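Long-range contact in initiator protein NS1 (Murine minute virus, PDB 4R94), which nicks viral DNA through its N-terminal, origin-binding nickase domain and, with its helicase activity, initiates and directs viral DNA replication: residues Gln23-Phe28 with Lys199-Gly204. Numbering follows the deposited sequence.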
loop_
_atom_site.group_PDB
_atom_site.type_symbol
_atom_site.label_atom_id
_atom_site.label_comp_id
_atom_site.label_asym_id
_atom_site.label_seq_id
_atom_site.Cartn_x
_atom_site.Cartn_y
_atom_site.Cartn_z
ATOM N N GLN A 23 -6.569 17.477 4.894
ATOM C CA GLN A 23 -5.333 17.627 4.152
ATOM C C GLN A 23 -5.445 16.935 2.797
ATOM O O GLN A 23 -5.768 15.752 2.727
ATOM C CB GLN A 23 -4.158 17.072 4.937
ATOM C CG GLN A 23 -2.853 17.579 4.394
ATOM C CD GLN A 23 -1.827 16.496 4.287
ATOM O OE1 GLN A 23 -1.809 15.564 5.095
ATOM N NE2 GLN A 23 -0.965 16.595 3.281
ATOM N N GLU A 24 -5.203 17.679 1.719
ATOM C CA GLU A 24 -5.279 17.107 0.376
ATOM C C GLU A 24 -4.088 16.186 0.152
ATOM O O GLU A 24 -2.958 16.530 0.505
ATOM C CB GLU A 24 -5.324 18.200 -0.701
ATOM C CG GLU A 24 -6.706 18.827 -0.879
ATOM C CD GLU A 24 -6.783 19.780 -2.071
ATOM O OE1 GLU A 24 -6.283 20.915 -1.959
ATOM O OE2 GLU A 24 -7.345 19.394 -3.119
ATOM N N VAL A 25 -4.362 15.000 -0.388
ATOM C CA VAL A 25 -3.314 14.004 -0.654
ATOM C C VAL A 25 -3.624 13.262 -1.950
ATOM O O VAL A 25 -4.776 13.175 -2.360
ATOM C CB VAL A 25 -3.166 12.961 0.494
ATOM C CG1 VAL A 25 -2.695 13.614 1.800
ATOM C CG2 VAL A 25 -4.456 12.203 0.714
ATOM N N PHE A 26 -2.596 12.710 -2.586
ATOM C CA PHE A 26 -2.806 11.809 -3.708
ATOM C C PHE A 26 -3.328 10.460 -3.222
ATOM O O PHE A 26 -3.058 10.041 -2.095
ATOM C CB PHE A 26 -1.510 11.543 -4.478
ATOM C CG PHE A 26 -0.882 12.759 -5.112
ATOM C CD1 PHE A 26 -1.635 13.671 -5.831
ATOM C CD2 PHE A 26 0.488 12.947 -5.022
ATOM C CE1 PHE A 26 -1.021 14.776 -6.430
ATOM C CE2 PHE A 26 1.097 14.044 -5.610
ATOM C CZ PHE A 26 0.334 14.963 -6.310
ATOM N N SER A 27 -4.033 9.763 -4.102
ATOM C CA SER A 27 -4.460 8.400 -3.845
ATOM C C SER A 27 -3.880 7.497 -4.917
ATOM O O SER A 27 -4.134 7.693 -6.111
ATOM C CB SER A 27 -5.991 8.315 -3.831
ATOM O OG SER A 27 -6.429 6.959 -3.856
ATOM N N PHE A 28 -3.045 6.548 -4.496
ATOM C CA PHE A 28 -2.462 5.554 -5.400
ATOM C C PHE A 28 -2.895 4.139 -5.034
ATOM O O PHE A 28 -3.233 3.858 -3.887
ATOM C CB PHE A 28 -0.923 5.578 -5.355
ATOM C CG PHE A 28 -0.310 6.885 -5.750
ATOM C CD1 PHE A 28 -0.177 7.228 -7.087
ATOM C CD2 PHE A 28 0.166 7.760 -4.781
ATOM C CE1 PHE A 28 0.406 8.413 -7.455
ATOM C CE2 PHE A 28 0.758 8.967 -5.148
ATOM C CZ PHE A 28 0.851 9.297 -6.490
ATOM N N LYS A 199 -7.277 13.478 -8.956
ATOM C CA LYS A 199 -8.284 13.720 -7.913
ATOM C C LYS A 199 -7.669 13.520 -6.530
ATOM O O LYS A 199 -7.509 12.386 -6.073
ATOM C CB LYS A 199 -9.488 12.786 -8.092
ATOM C CG LYS A 199 -10.628 12.996 -7.070
ATOM C CD LYS A 199 -11.834 12.154 -7.430
ATOM C CE LYS A 199 -12.917 12.270 -6.362
ATOM N NZ LYS A 199 -13.965 11.244 -6.571
ATOM N N CYS A 200 -7.324 14.612 -5.865
ATOM C CA CYS A 200 -6.816 14.508 -4.513
ATOM C C CYS A 200 -7.962 14.132 -3.583
ATOM O O CYS A 200 -9.141 14.416 -3.862
ATOM C CB CYS A 200 -6.148 15.809 -4.084
ATOM S SG CYS A 200 -4.668 16.181 -5.065
ATOM N N VAL A 201 -7.626 13.451 -2.497
ATOM C CA VAL A 201 -8.629 13.102 -1.511
ATOM C C VAL A 201 -8.260 13.738 -0.190
ATOM O O VAL A 201 -7.152 14.263 -0.034
ATOM C CB VAL A 201 -8.779 11.580 -1.351
ATOM C CG1 VAL A 201 -9.155 10.943 -2.682
ATOM C CG2 VAL A 201 -7.494 10.963 -0.817
ATOM N N LEU A 202 -9.197 13.715 0.752
ATOM C CA LEU A 202 -8.958 14.278 2.072
ATOM C C LEU A 202 -8.473 13.179 3.020
ATOM O O LEU A 202 -9.206 12.214 3.305
ATOM C CB LEU A 202 -10.233 14.954 2.613
ATOM C CG LEU A 202 -10.703 16.199 1.852
ATOM C CD1 LEU A 202 -11.789 16.913 2.655
ATOM C CD2 LEU A 202 -9.577 17.152 1.531
ATOM N N PHE A 203 -7.241 13.349 3.504
ATOM C CA PHE A 203 -6.499 12.329 4.237
ATOM C C PHE A 203 -7.251 11.733 5.432
ATOM O O PHE A 203 -7.602 10.557 5.426
ATOM C CB PHE A 203 -5.170 12.929 4.692
ATOM C CG PHE A 203 -4.211 11.941 5.294
ATOM C CD1 PHE A 203 -3.465 11.086 4.489
ATOM C CD2 PHE A 203 -3.994 11.926 6.666
ATOM C CE1 PHE A 203 -2.543 10.197 5.050
ATOM C CE2 PHE A 203 -3.073 11.046 7.234
ATOM C CZ PHE A 203 -2.351 10.175 6.425
ATOM N N GLY A 204 -7.492 12.540 6.461
ATOM C CA GLY A 204 -8.150 12.041 7.657
ATOM C C GLY A 204 -9.530 11.463 7.381
ATOM O O GLY A 204 -9.870 10.399 7.886
HETATM O O HOH W 1 -5.019 11.115 -6.499
#
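Val-25 and Val-201 form an antiparallel hydrogen-bonded pair, as two reciprocal backbone bonds establish: Val-25 N to Val-201 O and Val-201 N to Val-25 O, both 2.9 Å. A third, Phe-203 N to Gln-23 O, is 2.9 Å long and nearly straight (167° at the hydrogen), with the donor in the carbonyl plane; it carries the pairing into the first turn of helix 203-211. Followed outward from CB, the Val-25 side chain splits between two partners. Its CG1, opposite the carbonyl carbon (chi1 -65°), meets Phe-203 CD1 at 3.8 Å and also nears that residue's CB, whereas CG2 lies 3.5 Å from Val-201 O and packs against Val-201 CG2 at 3.6 Å. Leu-131 of strand 125-134 touches both valines. On the other face, Glu-24 sets its CG 4.1 Å from Leu-202 CD2, and its OE2 lies beside Cys-200 CB. The Cys-200 sulfur makes an oblique sulfur-aromatic contact with Phe-26, SG being 5.0 Å from the ring centroid and 62° off its normal. Beyond the last direct backbone bond, one water accepts from Ser-27 N and donates to Lys-199 O, bridging the diverging chains. The short strand 201-202 thus pairs with strand 24-31 of the central antiparallel sheet and leads directly into the helix bearing the nuclease tyrosine, Tyr-210, while strand 125-134 supplies the metal-binding His-127 and His-129: an arrangement characteristic of the HUH nickase fold of rolling-circle Rep proteins.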